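Local coordinates for UspA1 (Moraxella catarrhalis, PDB 3NTN), which serves as a trimeric autotransporter adhesin of the outer membrane, linked to binding of fibronectin and the receptor CEACAM1, at residues G113-K124 / G151-R162; I41-K52 / F55-D66. All coordinates share one frame; numbering follows the deposited sequence.

Contact 1. Residues G113-K124 / G151-R162. With SO4 (sulfate ion), chain G.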
loop_
_atom_site.group_PDB
_atom_site.type_symbol
_atom_site.label_atom_id
_atom_site.label_comp_id
_atom_site.label_asym_id
_atom_site.label_seq_id
_atom_site.Cartn_x
_atom_site.Cartn_y
_atom_site.Cartn_z
ATOM N N GLY B 113 6.400 9.458 -9.356
ATOM C CA GLY B 113 6.697 8.510 -8.299
ATOM C C GLY B 113 5.469 8.151 -7.476
ATOM O O GLY B 113 5.577 7.477 -6.487
ATOM N N SER B 114 4.292 8.611 -7.845
ATOM C CA SER B 114 3.127 8.325 -7.028
ATOM C C SER B 114 2.678 6.876 -7.210
ATOM O O SER B 114 2.825 6.315 -8.294
ATOM C CB SER B 114 1.993 9.237 -7.447
ATOM O OG SER B 114 2.250 10.546 -6.945
ATOM N N VAL B 115 2.024 6.325 -6.192
ATOM C CA VAL B 115 1.346 5.045 -6.310
ATOM C C VAL B 115 -0.129 5.293 -5.973
ATOM O O VAL B 115 -0.439 5.913 -4.976
ATOM C CB VAL B 115 2.021 3.933 -5.413
ATOM C CG1 VAL B 115 1.347 2.560 -5.544
ATOM C CG2 VAL B 115 3.517 3.796 -5.757
ATOM N N LEU B 116 -1.044 4.844 -6.826
ATOM C CA LEU B 116 -2.456 4.856 -6.522
ATOM C C LEU B 116 -2.984 3.416 -6.396
ATOM O O LEU B 116 -2.761 2.570 -7.297
ATOM C CB LEU B 116 -3.216 5.613 -7.605
ATOM C CG LEU B 116 -3.081 7.149 -7.674
ATOM C CD1 LEU B 116 -1.711 7.612 -8.272
ATOM C CD2 LEU B 116 -4.178 7.732 -8.537
ATOM N N LEU B 117 -3.666 3.123 -5.281
ATOM C CA LEU B 117 -4.226 1.809 -5.108
ATOM C C LEU B 117 -5.725 1.894 -4.955
ATOM O O LEU B 117 -6.191 2.695 -4.188
ATOM C CB LEU B 117 -3.649 1.169 -3.842
ATOM C CG LEU B 117 -2.115 0.967 -3.776
ATOM C CD1 LEU B 117 -1.780 0.425 -2.439
ATOM C CD2 LEU B 117 -1.647 -0.037 -4.910
ATOM N N GLY B 118 -6.492 1.042 -5.647
ATOM C CA GLY B 118 -7.961 0.967 -5.439
ATOM C C GLY B 118 -8.866 1.822 -6.308
ATOM O O GLY B 118 -8.409 2.701 -7.003
ATOM N N HIS B 119 -10.159 1.546 -6.191
ATOM C CA HIS B 119 -11.248 2.221 -6.908
ATOM C C HIS B 119 -11.531 3.617 -6.340
ATOM O O HIS B 119 -11.627 3.793 -5.108
ATOM C CB HIS B 119 -12.516 1.328 -6.833
ATOM C CG HIS B 119 -13.741 1.938 -7.438
ATOM N ND1 HIS B 119 -14.901 2.144 -6.717
ATOM C CD2 HIS B 119 -13.996 2.370 -8.694
ATOM C CE1 HIS B 119 -15.816 2.682 -7.507
ATOM N NE2 HIS B 119 -15.289 2.831 -8.711
ATOM N N ASN B 120 -11.697 4.590 -7.238
ATOM C CA ASN B 120 -11.922 5.989 -6.884
ATOM C C ASN B 120 -10.730 6.627 -6.161
ATOM O O ASN B 120 -10.863 7.575 -5.401
ATOM C CB ASN B 120 -13.154 6.146 -5.994
ATOM C CG ASN B 120 -14.415 5.899 -6.703
ATOM O OD1 ASN B 120 -14.501 6.046 -7.912
ATOM N ND2 ASN B 120 -15.450 5.533 -5.944
ATOM N N THR B 121 -9.550 6.106 -6.367
ATOM C CA THR B 121 -8.394 6.625 -5.657
ATOM C C THR B 121 -7.845 7.919 -6.296
ATOM O O THR B 121 -7.719 7.989 -7.504
ATOM C CB THR B 121 -7.347 5.515 -5.488
ATOM O OG1 THR B 121 -7.854 4.593 -4.504
ATOM C CG2 THR B 121 -6.010 6.067 -4.977
ATOM N N ALA B 122 -7.546 8.941 -5.487
ATOM C CA ALA B 122 -6.899 10.145 -6.023
ATOM C C ALA B 122 -5.423 10.336 -5.632
ATOM O O ALA B 122 -5.024 10.041 -4.501
ATOM C CB ALA B 122 -7.722 11.413 -5.680
ATOM N N GLY B 123 -4.634 10.844 -6.597
ATOM C CA GLY B 123 -3.251 11.265 -6.387
ATOM C C GLY B 123 -3.228 12.534 -5.549
ATOM O O GLY B 123 -4.175 13.350 -5.569
ATOM N N LYS B 124 -2.133 12.716 -4.810
ATOM C CA LYS B 124 -1.963 13.899 -3.942
ATOM C C LYS B 124 -0.509 14.304 -3.907
ATOM O O LYS B 124 0.376 13.452 -3.840
ATOM C CB LYS B 124 -2.431 13.557 -2.520
ATOM C CG LYS B 124 -3.041 14.728 -1.756
ATOM C CD LYS B 124 -3.587 14.216 -0.430
ATOM C CE LYS B 124 -3.370 15.220 0.676
ATOM N NZ LYS B 124 -4.483 15.051 1.627
ATOM N N GLY B 151 6.413 11.950 -4.813
ATOM C CA GLY B 151 5.037 11.467 -4.881
ATOM C C GLY B 151 4.521 10.845 -3.600
ATOM O O GLY B 151 5.232 10.767 -2.612
ATOM N N THR B 152 3.265 10.425 -3.594
ATOM C CA THR B 152 2.668 9.870 -2.403
ATOM C C THR B 152 2.109 8.494 -2.745
ATOM O O THR B 152 2.063 8.130 -3.905
ATOM C CB THR B 152 1.541 10.772 -1.883
ATOM O OG1 THR B 152 0.640 11.119 -2.966
ATOM C CG2 THR B 152 2.130 12.036 -1.230
ATOM N N VAL B 153 1.683 7.730 -1.755
ATOM C CA VAL B 153 1.029 6.494 -2.002
ATOM C C VAL B 153 -0.409 6.784 -1.607
ATOM O O VAL B 153 -0.648 7.132 -0.460
ATOM C CB VAL B 153 1.613 5.359 -1.145
ATOM C CG1 VAL B 153 0.782 4.119 -1.304
ATOM C CG2 VAL B 153 3.070 5.049 -1.542
ATOM N N SER B 154 -1.362 6.715 -2.546
ATOM C CA SER B 154 -2.742 7.020 -2.161
ATOM C C SER B 154 -3.563 5.779 -2.054
ATOM O O SER B 154 -3.388 4.839 -2.860
ATOM C CB SER B 154 -3.398 7.991 -3.124
ATOM O OG SER B 154 -4.747 8.201 -2.704
ATOM N N VAL B 155 -4.398 5.727 -1.013
ATOM C CA VAL B 155 -5.319 4.603 -0.835
ATOM C C VAL B 155 -6.779 4.949 -1.024
ATOM O O VAL B 155 -7.627 4.072 -0.865
ATOM C CB VAL B 155 -5.111 3.847 0.493
ATOM C CG1 VAL B 155 -3.636 3.345 0.647
ATOM C CG2 VAL B 155 -5.551 4.662 1.720
ATOM N N GLY B 156 -7.114 6.199 -1.369
ATOM C CA GLY B 156 -8.548 6.588 -1.530
ATOM C C GLY B 156 -8.672 8.013 -2.059
ATOM O O GLY B 156 -7.729 8.488 -2.668
ATOM N N LYS B 157 -9.828 8.680 -1.887
ATOM C CA LYS B 157 -9.938 10.147 -2.210
ATOM C C LYS B 157 -10.527 10.868 -1.007
ATOM O O LYS B 157 -11.012 10.214 -0.085
ATOM C CB LYS B 157 -10.792 10.442 -3.460
ATOM C CG LYS B 157 -12.208 9.804 -3.474
ATOM C CD LYS B 157 -13.171 10.319 -4.577
ATOM C CE LYS B 157 -13.065 11.821 -4.771
ATOM N NZ LYS B 157 -14.313 12.530 -5.367
ATOM N N LYS B 158 -10.514 12.197 -1.028
ATOM C CA LYS B 158 -11.149 12.967 0.012
ATOM C C LYS B 158 -12.652 12.594 0.095
ATOM O O LYS B 158 -13.361 12.732 -0.897
ATOM C CB LYS B 158 -11.010 14.467 -0.272
ATOM C CG LYS B 158 -11.502 15.372 0.880
ATOM C CD LYS B 158 -11.139 16.833 0.588
ATOM C CE LYS B 158 -11.076 17.647 1.867
ATOM N NZ LYS B 158 -11.421 19.048 1.552
ATOM N N GLY B 159 -13.116 12.169 1.280
ATOM C CA GLY B 159 -14.511 11.866 1.489
ATOM C C GLY B 159 -14.703 10.376 1.328
ATOM O O GLY B 159 -15.686 9.832 1.798
ATOM N N LYS B 160 -13.737 9.706 0.694
ATOM C CA LYS B 160 -13.840 8.264 0.467
ATOM C C LYS B 160 -12.551 7.595 0.844
ATOM O O LYS B 160 -11.927 6.928 -0.015
ATOM C CB LYS B 160 -14.159 7.967 -1.011
ATOM C CG LYS B 160 -15.653 7.930 -1.324
ATOM C CD LYS B 160 -15.927 8.052 -2.820
ATOM C CE LYS B 160 -17.375 8.446 -3.079
ATOM N NZ LYS B 160 -17.602 8.863 -4.491
ATOM N N GLU B 161 -12.115 7.807 2.097
ATOM C CA GLU B 161 -10.814 7.276 2.583
ATOM C C GLU B 161 -10.891 5.746 2.851
ATOM O O GLU B 161 -11.983 5.206 2.968
ATOM C CB GLU B 161 -10.341 8.026 3.856
ATOM C CG GLU B 161 -10.018 9.512 3.648
ATOM C CD GLU B 161 -11.274 10.410 3.599
ATOM O OE1 GLU B 161 -11.149 11.636 3.448
ATOM O OE2 GLU B 161 -12.395 9.879 3.710
ATOM N N ARG B 162 -9.741 5.060 2.912
ATOM C CA ARG B 162 -9.749 3.634 3.209
ATOM C C ARG B 162 -8.865 3.348 4.401
ATOM O O ARG B 162 -7.672 3.752 4.414
ATOM C CB ARG B 162 -9.236 2.742 2.054
ATOM C CG ARG B 162 -10.141 2.550 0.898
ATOM C CD ARG B 162 -9.589 1.598 -0.155
ATOM N NE ARG B 162 -10.612 1.433 -1.166
ATOM C CZ ARG B 162 -10.728 2.135 -2.294
ATOM N NH1 ARG B 162 -9.855 3.076 -2.641
ATOM N NH2 ARG B 162 -11.756 1.887 -3.091
HETATM S S SO4 G . -6.943 16.973 -0.494
HETATM O O1 SO4 G . -7.118 16.175 0.724
HETATM O O2 SO4 G . -8.211 16.940 -1.237
HETATM O O3 SO4 G . -6.465 18.338 -0.185
HETATM O O4 SO4 G . -5.915 16.392 -1.364
HETATM O O HOH W 1 -0.219 11.015 -6.054
#
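Val115 and Leu116 pair in parallel with Val153 and Ser154, at the last strand step of the YadA-like left-handed parallel beta-roll within this chain. The backbone ladder has three bonds: Val115 N to Thr152 O, Ser154 N to Val115 O at 2.7 Å, and Leu117 N to Ser154 O. Val153 and Ser154 also pair with a strand of the second subunit, so the sheet continues across the interface. Beyond the corner at Gly118, Ala122 N donates to Gly156 O.

Two hydroxyls reach across to backbone carbonyls. With chi1 at 178°, Ser154 OG swings away from its backbone N and donates to Ala122 O at 2.6 Å. Thr152 OG1 donates to Lys124 O at 2.5 Å, and a water joins it to Ser114 OG and Lys124 N. Ser114 OG is also bonded to Gln111 O.

Apolar contact is slight: Val115 CB meets Val153 CG2 at 4.2 Å, and the methyl of Ala122 lies by Lys157 CB. Lys124 NZ donates to O1 of a sulfate ion, probably from the crystallisation liquor.

Arg162 reaches the turn Gly118-Thr121 with an extended chain. Its NE bonds to Asn150 O of the third subunit, and NH1 also donates to Val155 O. End-on, NH1 and NH2 both grip His119 O, which lies in the guanidinium plane; the bond from Arg162 NH2 to His119 O is 2.8 Å and sits on a lone pair.

Contact 2. Residues I41-K52 / F55-D66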
loop_
_atom_site.group_PDB
_atom_site.type_symbol
_atom_site.label_atom_id
_atom_site.label_comp_id
_atom_site.label_asym_id
_atom_site.label_seq_id
_atom_site.Cartn_x
_atom_site.Cartn_y
_atom_site.Cartn_z
ATOM N N ILE B 41 0.798 -6.047 -28.090
ATOM C CA ILE B 41 -0.600 -6.115 -27.661
ATOM C C ILE B 41 -0.998 -7.574 -27.643
ATOM O O ILE B 41 -0.847 -8.275 -28.628
ATOM C CB ILE B 41 -1.514 -5.256 -28.511
ATOM C CG1 ILE B 41 -1.075 -3.788 -28.419
ATOM C CG2 ILE B 41 -2.986 -5.435 -28.110
ATOM C CD1 ILE B 41 -1.544 -2.937 -29.556
ATOM N N ALA B 42 -1.414 -8.039 -26.477
ATOM C CA ALA B 42 -1.741 -9.410 -26.290
ATOM C C ALA B 42 -3.095 -9.719 -26.982
ATOM O O ALA B 42 -3.296 -10.834 -27.448
ATOM C CB ALA B 42 -1.814 -9.740 -24.833
ATOM N N GLY B 43 -3.992 -8.726 -27.067
ATOM C CA GLY B 43 -5.347 -8.971 -27.568
ATOM C C GLY B 43 -6.361 -7.971 -27.062
ATOM O O GLY B 43 -6.025 -6.964 -26.427
ATOM N N GLY B 44 -7.627 -8.251 -27.320
ATOM C CA GLY B 44 -8.699 -7.348 -26.973
ATOM C C GLY B 44 -8.956 -6.462 -28.164
ATOM O O GLY B 44 -8.795 -6.886 -29.302
ATOM N N ARG B 45 -9.312 -5.212 -27.906
ATOM C CA ARG B 45 -9.995 -4.374 -28.891
ATOM C C ARG B 45 -9.616 -2.932 -28.670
ATOM O O ARG B 45 -9.628 -2.463 -27.547
ATOM C CB ARG B 45 -11.518 -4.527 -28.727
ATOM C CG ARG B 45 -12.361 -3.602 -29.691
ATOM C CD ARG B 45 -13.844 -4.033 -29.846
ATOM N NE ARG B 45 -14.594 -4.018 -28.581
ATOM C CZ ARG B 45 -15.253 -2.959 -28.102
ATOM N NH1 ARG B 45 -15.238 -1.812 -28.768
ATOM N NH2 ARG B 45 -15.922 -3.033 -26.942
ATOM N N LYS B 46 -9.308 -2.228 -29.755
ATOM C CA LYS B 46 -9.076 -0.777 -29.726
ATOM C C LYS B 46 -7.845 -0.359 -28.872
ATOM O O LYS B 46 -7.797 0.744 -28.348
ATOM C CB LYS B 46 -10.330 -0.096 -29.216
ATOM C CG LYS B 46 -10.821 1.030 -30.010
ATOM C CD LYS B 46 -12.323 1.207 -29.660
ATOM C CE LYS B 46 -12.635 2.336 -28.670
ATOM N NZ LYS B 46 -13.806 1.970 -27.763
ATOM N N ASN B 47 -6.865 -1.248 -28.733
ATOM C CA ASN B 47 -5.624 -0.942 -28.005
ATOM C C ASN B 47 -4.572 -0.240 -28.876
ATOM O O ASN B 47 -4.459 -0.495 -30.084
ATOM C CB ASN B 47 -4.993 -2.195 -27.403
ATOM C CG ASN B 47 -5.894 -2.883 -26.385
ATOM O OD1 ASN B 47 -6.200 -2.314 -25.348
ATOM N ND2 ASN B 47 -6.316 -4.108 -26.677
ATOM N N GLN B 48 -3.822 0.655 -28.238
ATOM C CA GLN B 48 -2.608 1.223 -28.817
ATOM C C GLN B 48 -1.409 0.917 -27.935
ATOM O O GLN B 48 -1.550 0.693 -26.724
ATOM C CB GLN B 48 -2.732 2.724 -28.999
ATOM C CG GLN B 48 -3.872 3.122 -29.911
ATOM C CD GLN B 48 -4.070 4.606 -29.912
ATOM O OE1 GLN B 48 -3.178 5.372 -29.492
ATOM N NE2 GLN B 48 -5.240 5.045 -30.383
ATOM N N ALA B 49 -0.253 0.823 -28.575
ATOM C CA ALA B 49 0.983 0.742 -27.878
ATOM C C ALA B 49 2.064 1.471 -28.689
ATOM O O ALA B 49 2.810 0.889 -29.464
ATOM C CB ALA B 49 1.352 -0.715 -27.559
ATOM N N THR B 50 2.112 2.780 -28.512
ATOM C CA THR B 50 3.127 3.585 -29.163
ATOM C C THR B 50 4.490 3.608 -28.441
ATOM O O THR B 50 5.475 4.036 -29.031
ATOM C CB THR B 50 2.651 5.005 -29.403
ATOM O OG1 THR B 50 2.518 5.665 -28.132
ATOM C CG2 THR B 50 1.269 5.029 -30.194
ATOM N N GLY B 51 4.593 3.148 -27.202
ATOM C CA GLY B 51 5.890 3.239 -26.571
ATOM C C GLY B 51 6.875 2.124 -26.858
ATOM O O GLY B 51 6.462 0.951 -27.080
ATOM N N LYS B 52 8.178 2.447 -26.809
ATOM C CA LYS B 52 9.179 1.352 -26.820
ATOM C C LYS B 52 8.961 0.352 -25.653
ATOM O O LYS B 52 8.849 0.774 -24.515
ATOM C CB LYS B 52 10.644 1.828 -26.904
ATOM C CG LYS B 52 10.846 3.077 -27.723
ATOM C CD LYS B 52 12.283 3.205 -28.214
ATOM C CE LYS B 52 12.674 4.640 -28.550
ATOM N NZ LYS B 52 11.513 5.577 -28.743
ATOM N N PHE B 55 3.286 -2.586 -23.419
ATOM C CA PHE B 55 2.458 -3.735 -23.367
ATOM C C PHE B 55 1.050 -3.288 -23.016
ATOM O O PHE B 55 0.865 -2.560 -22.061
ATOM C CB PHE B 55 2.984 -4.737 -22.335
ATOM C CG PHE B 55 2.092 -5.931 -22.168
ATOM C CD1 PHE B 55 2.178 -7.014 -23.031
ATOM C CD2 PHE B 55 1.104 -5.939 -21.169
ATOM C CE1 PHE B 55 1.278 -8.177 -22.892
ATOM C CE2 PHE B 55 0.222 -7.054 -21.009
ATOM C CZ PHE B 55 0.315 -8.179 -21.882
ATOM N N ALA B 56 0.067 -3.688 -23.819
ATOM C CA ALA B 56 -1.352 -3.415 -23.526
ATOM C C ALA B 56 -2.124 -4.694 -23.749
ATOM O O ALA B 56 -1.758 -5.500 -24.587
ATOM C CB ALA B 56 -1.905 -2.282 -24.459
ATOM N N ALA B 57 -3.176 -4.921 -22.956
ATOM C CA ALA B 57 -4.191 -5.949 -23.290
ATOM C C ALA B 57 -5.553 -5.512 -22.734
ATOM O O ALA B 57 -5.603 -4.861 -21.714
ATOM C CB ALA B 57 -3.767 -7.276 -22.715
ATOM N N GLY B 58 -6.642 -5.891 -23.378
ATOM C CA GLY B 58 -7.975 -5.623 -22.878
ATOM C C GLY B 58 -8.681 -4.703 -23.860
ATOM O O GLY B 58 -8.512 -4.831 -25.076
ATOM N N ILE B 59 -9.462 -3.745 -23.343
ATOM C CA ILE B 59 -10.202 -2.902 -24.210
ATOM C C ILE B 59 -9.780 -1.440 -24.044
ATOM O O ILE B 59 -9.783 -0.880 -22.917
ATOM C CB ILE B 59 -11.706 -3.048 -23.970
ATOM C CG1 ILE B 59 -12.175 -4.440 -24.346
ATOM C CG2 ILE B 59 -12.497 -1.968 -24.748
ATOM C CD1 ILE B 59 -13.621 -4.720 -23.893
ATOM N N ASP B 60 -9.402 -0.821 -25.164
ATOM C CA ASP B 60 -9.233 0.635 -25.229
ATOM C C ASP B 60 -8.074 1.206 -24.370
ATOM O O ASP B 60 -8.186 2.292 -23.804
ATOM C CB ASP B 60 -10.595 1.381 -24.948
ATOM C CG ASP B 60 -10.662 2.737 -25.644
ATOM O OD1 ASP B 60 -9.733 3.087 -26.407
ATOM O OD2 ASP B 60 -11.608 3.490 -25.414
ATOM N N ASN B 61 -6.956 0.491 -24.320
ATOM C CA ASN B 61 -5.777 0.919 -23.556
ATOM C C ASN B 61 -4.821 1.650 -24.451
ATOM O O ASN B 61 -4.818 1.394 -25.667
ATOM C CB ASN B 61 -5.089 -0.284 -22.936
ATOM C CG ASN B 61 -6.010 -1.031 -22.005
ATOM O OD1 ASN B 61 -6.351 -0.511 -20.951
ATOM N ND2 ASN B 61 -6.486 -2.225 -22.411
ATOM N N LYS B 62 -4.037 2.562 -23.873
ATOM C CA LYS B 62 -2.975 3.212 -24.589
ATOM C C LYS B 62 -1.714 3.024 -23.785
ATOM O O LYS B 62 -1.563 3.588 -22.713
ATOM C CB LYS B 62 -3.248 4.712 -24.731
ATOM C CG LYS B 62 -4.424 5.051 -25.653
ATOM C CD LYS B 62 -4.537 6.606 -25.843
ATOM C CE LYS B 62 -5.577 6.980 -26.882
ATOM N NZ LYS B 62 -6.835 6.200 -26.637
ATOM N N ALA B 63 -0.790 2.241 -24.323
ATOM C CA ALA B 63 0.441 1.974 -23.638
ATOM C C ALA B 63 1.432 2.776 -24.450
ATOM O O ALA B 63 2.264 2.194 -25.186
ATOM C CB ALA B 63 0.713 0.527 -23.716
ATOM N N ASN B 64 1.329 4.116 -24.294
ATOM C CA ASN B 64 1.915 5.102 -25.206
ATOM C C ASN B 64 3.055 5.924 -24.630
ATOM O O ASN B 64 3.114 7.125 -24.808
ATOM C CB ASN B 64 0.841 6.035 -25.799
ATOM C CG ASN B 64 -0.122 5.311 -26.754
ATOM O OD1 ASN B 64 -0.030 4.095 -26.950
ATOM N ND2 ASN B 64 -1.075 6.068 -27.333
ATOM N N ALA B 65 3.972 5.264 -23.929
ATOM C CA ALA B 65 5.270 5.886 -23.557
ATOM C C ALA B 65 6.188 4.734 -23.268
ATOM O O ALA B 65 5.730 3.533 -23.102
ATOM C CB ALA B 65 5.129 6.747 -22.354
ATOM N N ASP B 66 7.477 5.029 -23.182
ATOM C CA ASP B 66 8.404 3.941 -23.100
ATOM C C ASP B 66 8.088 3.060 -21.881
ATOM O O ASP B 66 7.789 3.565 -20.815
ATOM C CB ASP B 66 9.844 4.433 -23.130
ATOM C CG ASP B 66 10.199 5.137 -24.455
ATOM O OD1 ASP B 66 11.262 5.798 -24.469
ATOM O OD2 ASP B 66 9.434 5.016 -25.467
HETATM O O HOH W 2 -6.937 3.250 -27.088
#
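Asn47 and Asn61 lie side by side with amide planes only 3° apart, as equivalent residues on successive coils of the parallel beta-roll in the YadA-like head. Asn47 OD1 accepts from Asn61 ND2 at 3.0 Å and from Asn61 N, one from each face of its plane. Asn47 ND2 turns to Gly58 O at 2.8 Å, arriving from above the carbonyl plane. The row of asparagines continues along the chain: Asn61 ND2 and OD1 bond to Gly72 O and Asn75 N, while Asn32 OD1 takes Asn47 N.

The backbones are joined in parallel on both sides of the corner at Gly43 and Gly58. Ala42 N bonds to Ala56 O, and Gly58 N to Gly43 O. The register slips by one residue here, a beta bulge. Arg45 N then shares Gly58 O with the Asn47 amide, and Asp60 N bonds to Arg45 O. Farther on, Gln48 N and O bond to Asn61 O and Ala63 N.

A second amide pair, Gln48 and Asn64, is partly exposed. Asn64 ND2 donates to Gln48 OE1 at 3.1 Å, and Asn64 OD1 accepts Thr50 N.

Apolar side chains pack inside the roll. Ala42 CB meets Ala57 CB at 3.8 Å and approaches Phe55 CZ obliquely at 4.0 Å. Phe55 also packs on Phe55 of the third subunit.

Charged groups pair farther out, one of them across the subunit interface. Lys46 NZ pairs with Asp60 OD2 at 3.6 Å, and Arg45 NE with Asp38 of the third subunit. Ile59 CG2 lies over one face of the Arg45 guanidinium.

The buried asparagine amides thus satisfy backbone groups at the corner and link these neighbouring coils, while the charged groups pair farther out, within the chain and between subunits.

From the N terminus the chain winds in successive coils, each adding one strand to a common parallel sheet. Contact 2 comes first and joins neighbouring coils, with only two residues between its segments. Contact 1 opens later and closes a longer loop of 26 residues. The two are in series and neither nest nor cross. Their centres are about 24 Å apart and their nearest atoms about 13 Å, so they do not touch. Contact 2 ties coils within the roll; contact 1 ties the last two strands of the common sheet, 115-117 and 153-154, ahead of the helix 182-217 in the stalk. Both reach the third subunit, placing each at the trimer interface.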